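PDB 7NMQ: hemolysin BL lytic component L1 from Bacillus cereus, which forms one lytic component of the multi-part hemolysin BL enterotoxin, which probably lyses host cells by opening membrane pores. Local coordinates for residues Gly1-Leu14 and Asp339-His351. Numbering follows the deposited sequence. Where two conformers were deposited one is given.
Sequences GNYALGPEGLKKAL and DLKAAKESWNDIH
P7 lies flat over W347, its CB 3.6 Å from the centre of the six-membered ring and 7° off the ring normal, a CH-pi contact face on. The indole is fixed in its own plane by a second hold: NE1 donates to L5 O at 3.0 Å, reaching a lone pair in the carbonyl plane. That carbonyl also accepts from the Y318 hydroxyl of helix 275-325, while F91 and Y87 of helix 45-103 meet the indole. With CG beside its backbone N (chi1 -80°), W347 swings toward P7 although its CB does not point there.

At one end D339 is wrapped by the first residues of the chain. Its OD1 takes a weak bond from N2 N, and OD2 sits at the edge of the Y3 ring, the carboxylate turned 85° to the ring plane. A water accepts from L5 N at 3.0 Å and lies 2.8 Å from D339 O, bridging the two backbones; L5 CD1 packs on L340 CD2.

Toward the other end the tip of I350, CD1, rests against L10 CB at 3.7 Å and meets L14 CD1. Outside this apolar patch the extended chain of K11 crosses D349 at about a right angle, and its NZ forms a salt bridge with OD2 (3.0 Å), approaching on the syn lone pair.

An irregular N-terminal lead-in, closed by a type II' turn at P7-L10, runs along 339-351 before the first turn of helix 10-33 begins nearly parallel to this part, fastening the chain's start to its last long helix within the elongated helical bundle of the ClyA-like toxins.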
ATOM      1  N   GLY A   1     -33.152   1.092   0.727  1.00 40.15           N
ATOM      2  CA  GLY A   1     -33.918  -0.144   0.364  1.00 34.05           C
ATOM      3  C   GLY A   1     -34.348  -0.937   1.587  1.00 32.02           C
ATOM      4  O   GLY A   1     -34.061  -0.501   2.704  1.00 36.70           O
ATOM      5  N   ASN A   2     -34.976  -2.097   1.411  1.00 22.24           N
ATOM      6  CA  ASN A   2     -35.282  -2.968   2.571  1.00 21.02           C
ATOM      7  C   ASN A   2     -34.075  -3.821   2.968  1.00 18.41           C
ATOM      8  O   ASN A   2     -34.033  -4.217   4.118  1.00 20.45           O
ATOM      9  CB  ASN A   2     -36.472  -3.871   2.287  1.00 21.98           C
ATOM     10  CG  ASN A   2     -37.785  -3.120   2.282  1.00 25.13           C
ATOM     11  OD1 ASN A   2     -37.942  -2.087   2.932  1.00 28.76           O
ATOM     12  ND2 ASN A   2     -38.720  -3.649   1.530  1.00 27.34           N
ATOM     13  N   TYR A   3     -33.185  -4.158   2.036  1.00 17.19           N
ATOM     14  CA  TYR A   3     -31.988  -5.028   2.254  1.00 16.53           C
ATOM     15  C   TYR A   3     -30.794  -4.422   1.534  1.00 18.48           C
ATOM     16  O   TYR A   3     -30.882  -4.097   0.375  1.00 20.68           O
ATOM     17  CB  TYR A   3     -32.281  -6.451   1.779  1.00 17.18           C
ATOM     18  CG  TYR A   3     -33.443  -7.035   2.552  1.00 17.83           C
ATOM     19  CD1 TYR A   3     -33.266  -7.483   3.849  1.00 18.07           C
ATOM     20  CD2 TYR A   3     -34.743  -7.039   2.050  1.00 17.37           C
ATOM     21  CE1 TYR A   3     -34.325  -7.961   4.602  1.00 17.94           C
ATOM     22  CE2 TYR A   3     -35.817  -7.536   2.776  1.00 18.00           C
ATOM     23  CZ  TYR A   3     -35.604  -7.989   4.067  1.00 17.29           C
ATOM     24  OH  TYR A   3     -36.674  -8.403   4.806  1.00 18.29           O
ATOM     25  N   ALA A   4     -29.699  -4.315   2.241  1.00 19.05           N
ATOM     26  CA  ALA A   4     -28.449  -3.741   1.681  1.00 18.57           C
ATOM     27  C   ALA A   4     -27.541  -4.863   1.179  1.00 17.19           C
ATOM     28  O   ALA A   4     -26.867  -5.488   2.007  1.00 18.04           O
ATOM     29  CB  ALA A   4     -27.750  -2.865   2.693  1.00 21.14           C
ATOM     30  N   LEU A   5     -27.510  -5.098  -0.138  1.00 15.10           N
ATOM     31  CA  LEU A   5     -26.801  -6.266  -0.699  1.00 14.46           C
ATOM     32  C   LEU A   5     -25.561  -5.827  -1.486  1.00 13.54           C
ATOM     33  O   LEU A   5     -24.918  -6.703  -2.077  1.00 13.16           O
ATOM     34  CB  LEU A   5     -27.762  -7.075  -1.585  1.00 13.67           C
ATOM     35  CG  LEU A   5     -29.069  -7.478  -0.899  1.00 15.27           C
ATOM     36  CD1 LEU A   5     -29.961  -8.216  -1.863  1.00 17.15           C
ATOM     37  CD2 LEU A   5     -28.774  -8.317   0.356  1.00 15.67           C
ATOM     38  N   GLY A   6     -25.216  -4.545  -1.428  1.00 13.86           N
ATOM     39  CA  GLY A   6     -24.093  -4.005  -2.186  1.00 13.68           C
ATOM     40  C   GLY A   6     -22.782  -4.101  -1.427  1.00 15.35           C
ATOM     41  O   GLY A   6     -22.696  -4.638  -0.326  1.00 16.29           O
ATOM     42  N   PRO A   7     -21.716  -3.626  -2.083  1.00 16.26           N
ATOM     43  CA  PRO A   7     -20.354  -3.752  -1.537  1.00 16.60           C
ATOM     44  C   PRO A   7     -20.032  -2.869  -0.319  1.00 20.21           C
ATOM     45  O   PRO A   7     -18.910  -2.864   0.144  1.00 21.85           O
ATOM     46  CB  PRO A   7     -19.540  -3.538  -2.819  1.00 17.67           C
ATOM     47  CG  PRO A   7     -20.347  -2.663  -3.675  1.00 18.17           C
ATOM     48  CD  PRO A   7     -21.752  -3.147  -3.465  1.00 17.10           C
ATOM     49  N   GLU A   8     -20.985  -2.134   0.230  1.00 22.15           N
ATOM     50  CA  GLU A   8     -20.797  -1.385   1.490  1.00 24.47           C
ATOM     51  C   GLU A   8     -19.571  -0.462   1.288  1.00 20.73           C
ATOM     52  O   GLU A   8     -19.508   0.209   0.248  1.00 23.71           O
ATOM     53  CB  GLU A   8     -20.687  -2.380   2.653  1.00 27.74           C
ATOM     54  CG  GLU A   8     -21.774  -3.421   2.652  1.00 31.45           C
ATOM     55  CD  GLU A   8     -22.927  -3.204   3.597  1.00 32.58           C
ATOM     56  OE1 GLU A   8     -23.288  -4.203   4.213  1.00 31.62           O
ATOM     57  OE2 GLU A   8     -23.459  -2.062   3.701  1.00 39.22           O
ATOM     58  N   GLY A   9     -18.640  -0.379   2.237  1.00 22.13           N
ATOM     59  CA  GLY A   9     -17.462   0.500   2.162  1.00 20.99           C
ATOM     60  C   GLY A   9     -16.294  -0.135   1.430  1.00 18.34           C
ATOM     61  O   GLY A   9     -15.164   0.368   1.627  1.00 19.10           O
ATOM     62  N   LEU A  10     -16.501  -1.170   0.603  1.00 15.54           N
ATOM     63  CA  LEU A  10     -15.324  -1.781  -0.067  1.00 14.93           C
ATOM     64  C   LEU A  10     -14.607  -0.780  -0.969  1.00 16.98           C
ATOM     65  O   LEU A  10     -13.350  -0.897  -1.064  1.00 16.57           O
ATOM     66  CB  LEU A  10     -15.689  -3.044  -0.817  1.00 15.30           C
ATOM     67  CG  LEU A  10     -16.020  -4.227   0.070  1.00 15.21           C
ATOM     68  CD1 LEU A  10     -16.565  -5.360  -0.794  1.00 16.67           C
ATOM     69  CD2 LEU A  10     -14.811  -4.691   0.863  1.00 16.50           C
ATOM     70  N   LYS A  11     -15.279   0.153  -1.593  1.00 17.86           N
ATOM     71  CA  LYS A  11     -14.635   1.059  -2.565  1.00 18.58           C
ATOM     72  C   LYS A  11     -13.540   1.875  -1.863  1.00 18.31           C
ATOM     73  O   LYS A  11     -12.406   1.911  -2.348  1.00 18.25           O
ATOM     74  CB  LYS A  11     -15.684   1.945  -3.214  1.00 22.10           C
ATOM     75  CG  LYS A  11     -15.372   2.389  -4.621  1.00 27.53           C
ATOM     76  CD  LYS A  11     -16.567   3.004  -5.329  1.00 29.82           C
ATOM     77  CE  LYS A  11     -16.202   3.473  -6.724  1.00 33.90           C
ATOM     78  NZ  LYS A  11     -17.244   4.356  -7.291  1.00 45.54           N
ATOM     79  N   LYS A  12     -13.874   2.470  -0.734  1.00 18.51           N
ATOM     80  CA  LYS A  12     -12.958   3.351   0.013  1.00 19.10           C
ATOM     81  C   LYS A  12     -11.774   2.507   0.526  1.00 17.65           C
ATOM     82  O   LYS A  12     -10.637   2.949   0.427  1.00 17.77           O
ATOM     83  CB  LYS A  12     -13.745   4.109   1.084  1.00 22.82           C
ATOM     84  CG  LYS A  12     -14.671   5.179   0.512  1.00 27.37           C
ATOM     85  CD  LYS A  12     -15.096   6.289   1.477  1.00 30.66           C
ATOM     86  CE  LYS A  12     -13.969   7.233   1.847  1.00 39.02           C
ATOM     87  NZ  LYS A  12     -14.363   8.205   2.897  1.00 47.27           N
ATOM     88  N   ALA A  13     -12.035   1.324   1.058  1.00 17.15           N
ATOM     89  CA  ALA A  13     -10.989   0.446   1.616  1.00 17.39           C
ATOM     90  C   ALA A  13     -10.067   0.018   0.478  1.00 16.17           C
ATOM     91  O   ALA A  13      -8.844  -0.084   0.707  1.00 16.05           O
ATOM     92  CB  ALA A  13     -11.629  -0.738   2.289  1.00 19.55           C
ATOM     93  N   LEU A  14     -10.597  -0.242  -0.716  1.00 15.58           N
ATOM     94  CA  LEU A  14      -9.759  -0.643  -1.866  1.00 14.91           C
ATOM     95  C   LEU A  14      -8.859   0.511  -2.250  1.00 15.34           C
ATOM     96  O   LEU A  14      -7.711   0.210  -2.615  1.00 15.48           O
ATOM     97  CB  LEU A  14     -10.580  -1.049  -3.086  1.00 16.39           C
ATOM     98  CG  LEU A  14     -11.063  -2.478  -3.087  1.00 18.25           C
ATOM     99  CD1 LEU A  14     -11.987  -2.651  -4.268  1.00 18.36           C
ATOM    100  CD2 LEU A  14      -9.893  -3.448  -3.163  1.00 17.73           C
ATOM    101  N   ASP A 339     -33.656  -4.338  -4.321  1.00 14.72           N
ATOM    102  CA  ASP A 339     -32.380  -4.492  -3.594  1.00 14.93           C
ATOM    103  C   ASP A 339     -31.409  -5.285  -4.463  1.00 14.86           C
ATOM    104  O   ASP A 339     -30.207  -4.951  -4.478  1.00 15.01           O
ATOM    105  CB  ASP A 339     -32.657  -5.144  -2.242  1.00 16.52           C
ATOM    106  CG  ASP A 339     -33.623  -4.316  -1.396  1.00 19.91           C
ATOM    107  OD1 ASP A 339     -33.475  -3.060  -1.377  1.00 26.96           O
ATOM    108  OD2 ASP A 339     -34.563  -4.914  -0.805  1.00 28.17           O
ATOM    109  N   LEU A 340     -31.895  -6.276  -5.196  1.00 12.97           N
ATOM    110  CA  LEU A 340     -31.016  -7.040  -6.102  1.00 12.64           C
ATOM    111  C   LEU A 340     -30.471  -6.112  -7.188  1.00 13.26           C
ATOM    112  O   LEU A 340     -29.289  -6.252  -7.529  1.00 14.41           O
ATOM    113  CB  LEU A 340     -31.721  -8.246  -6.703  1.00 13.88           C
ATOM    114  CG  LEU A 340     -32.233  -9.272  -5.692  1.00 14.69           C
ATOM    115  CD1 LEU A 340     -33.116 -10.297  -6.383  1.00 14.92           C
ATOM    116  CD2 LEU A 340     -31.105  -9.967  -4.958  1.00 17.19           C
ATOM    117  N   LYS A 341     -31.344  -5.296  -7.767  1.00 13.95           N
ATOM    118  CA  LYS A 341     -30.945  -4.460  -8.922  1.00 14.60           C
ATOM    119  C   LYS A 341     -29.939  -3.400  -8.452  1.00 15.60           C
ATOM    120  O   LYS A 341     -28.916  -3.146  -9.168  1.00 16.35           O
ATOM    121  CB  LYS A 341     -32.158  -3.777  -9.540  1.00 16.42           C
ATOM    122  CG  LYS A 341     -31.821  -2.860 -10.709  1.00 20.05           C
ATOM    123  CD  LYS A 341     -33.006  -2.488 -11.522  1.00 24.60           C
ATOM    124  CE  LYS A 341     -32.710  -1.408 -12.539  1.00 29.47           C
ATOM    125  NZ  LYS A 341     -33.886  -0.544 -12.793  1.00 39.86           N
ATOM    126  N   ALA A 342     -30.168  -2.811  -7.290  1.00 14.90           N
ATOM    127  CA  ALA A 342     -29.256  -1.796  -6.733  1.00 15.57           C
ATOM    128  C   ALA A 342     -27.887  -2.444  -6.523  1.00 15.10           C
ATOM    129  O   ALA A 342     -26.848  -1.805  -6.852  1.00 16.15           O
ATOM    130  CB  ALA A 342     -29.780  -1.161  -5.469  1.00 15.67           C
ATOM    131  N   ALA A 343     -27.858  -3.639  -5.962  1.00 14.47           N
ATOM    132  CA  ALA A 343     -26.589  -4.343  -5.706  1.00 14.21           C
ATOM    133  C   ALA A 343     -25.897  -4.717  -7.015  1.00 14.63           C
ATOM    134  O   ALA A 343     -24.657  -4.644  -7.089  1.00 15.44           O
ATOM    135  CB  ALA A 343     -26.870  -5.536  -4.845  1.00 15.09           C
ATOM    136  N   LYS A 344     -26.666  -5.126  -8.017  0.50 14.72           N
ATOM    137  CA  LYS A 344     -26.110  -5.497  -9.339  0.50 14.90           C
ATOM    138  C   LYS A 344     -25.272  -4.318  -9.826  0.50 15.68           C
ATOM    139  O   LYS A 344     -24.109  -4.518 -10.225  0.50 15.33           O
ATOM    140  CB  LYS A 344     -27.252  -5.838 -10.292  0.50 15.78           C
ATOM    141  CG  LYS A 344     -26.825  -6.442 -11.615  0.50 16.70           C
ATOM    142  CD  LYS A 344     -27.985  -6.472 -12.579  0.50 18.96           C
ATOM    143  CE  LYS A 344     -27.818  -7.504 -13.669  0.50 22.09           C
ATOM    144  NZ  LYS A 344     -26.618  -7.238 -14.487  0.50 23.83           N
ATOM    145  N   GLU A 345     -25.865  -3.128  -9.782  1.00 16.51           N
ATOM    146  CA  GLU A 345     -25.209  -1.918 -10.312  1.00 16.90           C
ATOM    147  C   GLU A 345     -23.967  -1.594  -9.477  1.00 17.96           C
ATOM    148  O   GLU A 345     -22.922  -1.279 -10.060  1.00 19.23           O
ATOM    149  CB  GLU A 345     -26.230  -0.792 -10.396  1.00 21.25           C
ATOM    150  CG  GLU A 345     -27.268  -1.089 -11.471  1.00 25.32           C
ATOM    151  CD  GLU A 345     -28.411  -0.100 -11.668  1.00 32.40           C
ATOM    152  OE1 GLU A 345     -28.250   1.075 -11.267  1.00 40.86           O
ATOM    153  OE2 GLU A 345     -29.466  -0.500 -12.254  1.00 38.35           O
ATOM    154  N   SER A 346     -24.067  -1.620  -8.147  0.50 16.34           N
ATOM    155  CA  SER A 346     -22.925  -1.213  -7.277  0.50 15.74           C
ATOM    156  C   SER A 346     -21.780  -2.240  -7.395  0.50 15.68           C
ATOM    157  O   SER A 346     -20.596  -1.851  -7.538  0.50 15.96           O
ATOM    158  CB  SER A 346     -23.358  -0.968  -5.850  0.50 15.55           C
ATOM    159  OG  SER A 346     -24.141  -2.037  -5.332  0.50 14.57           O
ATOM    160  N   TRP A 347     -22.092  -3.525  -7.440  1.00 15.27           N
ATOM    161  CA  TRP A 347     -21.075  -4.578  -7.647  1.00 14.02           C
ATOM    162  C   TRP A 347     -20.410  -4.413  -9.016  1.00 15.26           C
ATOM    163  O   TRP A 347     -19.163  -4.488  -9.079  1.00 15.91           O
ATOM    164  CB  TRP A 347     -21.647  -5.974  -7.450  1.00 13.24           C
ATOM    165  CG  TRP A 347     -21.756  -6.349  -6.010  1.00 13.76           C
ATOM    166  CD1 TRP A 347     -22.891  -6.460  -5.249  1.00 13.23           C
ATOM    167  CD2 TRP A 347     -20.652  -6.590  -5.121  1.00 13.28           C
ATOM    168  NE1 TRP A 347     -22.564  -6.787  -3.967  1.00 13.71           N
ATOM    169  CE2 TRP A 347     -21.201  -6.856  -3.855  1.00 13.36           C
ATOM    170  CE3 TRP A 347     -19.266  -6.635  -5.312  1.00 13.26           C
ATOM    171  CZ2 TRP A 347     -20.424  -7.179  -2.768  1.00 14.19           C
ATOM    172  CZ3 TRP A 347     -18.501  -6.930  -4.215  1.00 14.77           C
ATOM    173  CH2 TRP A 347     -19.068  -7.198  -2.962  1.00 14.35           C
ATOM    174  N   ASN A 348     -21.163  -4.144 -10.066  1.00 15.70           N
ATOM    175  CA  ASN A 348     -20.535  -3.986 -11.398  1.00 16.73           C
ATOM    176  C   ASN A 348     -19.597  -2.773 -11.347  1.00 17.21           C
ATOM    177  O   ASN A 348     -18.501  -2.832 -11.943  1.00 19.92           O
ATOM    178  CB  ASN A 348     -21.584  -3.854 -12.485  1.00 18.15           C
ATOM    179  CG  ASN A 348     -20.926  -3.582 -13.804  1.00 21.64           C
ATOM    180  OD1 ASN A 348     -20.183  -4.417 -14.320  1.00 24.32           O
ATOM    181  ND2 ASN A 348     -21.096  -2.363 -14.270  1.00 26.36           N
ATOM    182  N   ASP A 349     -19.970  -1.755 -10.578  1.00 17.59           N
ATOM    183  CA  ASP A 349     -19.216  -0.478 -10.517  1.00 17.93           C
ATOM    184  C   ASP A 349     -17.835  -0.678  -9.879  1.00 18.70           C
ATOM    185  O   ASP A 349     -16.959   0.097 -10.163  1.00 21.89           O
ATOM    186  CB  ASP A 349     -20.024   0.596  -9.784  1.00 20.71           C
ATOM    187  CG  ASP A 349     -19.256   1.871  -9.494  1.00 23.27           C
ATOM    188  OD1 ASP A 349     -19.069   2.652 -10.427  1.00 28.70           O
ATOM    189  OD2 ASP A 349     -18.810   2.055  -8.330  1.00 30.01           O
ATOM    190  N   ILE A 350     -17.643  -1.682  -9.041  1.00 17.84           N
ATOM    191  CA  ILE A 350     -16.368  -1.889  -8.310  1.00 16.80           C
ATOM    192  C   ILE A 350     -15.467  -2.863  -9.075  1.00 16.27           C
ATOM    193  O   ILE A 350     -14.299  -2.968  -8.731  1.00 16.78           O
ATOM    194  CB  ILE A 350     -16.667  -2.364  -6.878  1.00 17.45           C
ATOM    195  CG1 ILE A 350     -15.533  -2.051  -5.927  1.00 19.85           C
ATOM    196  CG2 ILE A 350     -17.027  -3.829  -6.820  1.00 18.43           C
ATOM    197  CD1 ILE A 350     -15.847  -2.415  -4.509  1.00 20.27           C
ATOM    198  N   HIS A 351     -15.998  -3.573 -10.056  1.00 15.84           N
ATOM    199  CA  HIS A 351     -15.289  -4.711 -10.707  1.00 16.19           C
ATOM    200  C   HIS A 351     -13.945  -4.309 -11.313  1.00 16.63           C
ATOM    201  O   HIS A 351     -12.935  -4.919 -10.963  1.00 16.44           O
ATOM    202  CB  HIS A 351     -16.152  -5.286 -11.822  1.00 17.51           C
ATOM    203  CG  HIS A 351     -15.662  -6.580 -12.382  1.00 18.78           C
ATOM    204  ND1 HIS A 351     -14.577  -6.703 -13.213  1.00 23.29           N
ATOM    205  CD2 HIS A 351     -16.231  -7.805 -12.324  1.00 18.45           C
ATOM    206  CE1 HIS A 351     -14.457  -7.960 -13.600  1.00 20.88           C
ATOM    207  NE2 HIS A 351     -15.456  -8.661 -13.055  1.00 23.39           N
TER
HETATM  208  O   HOH W   1     -28.934  -3.672  -2.352  1.00 16.76           O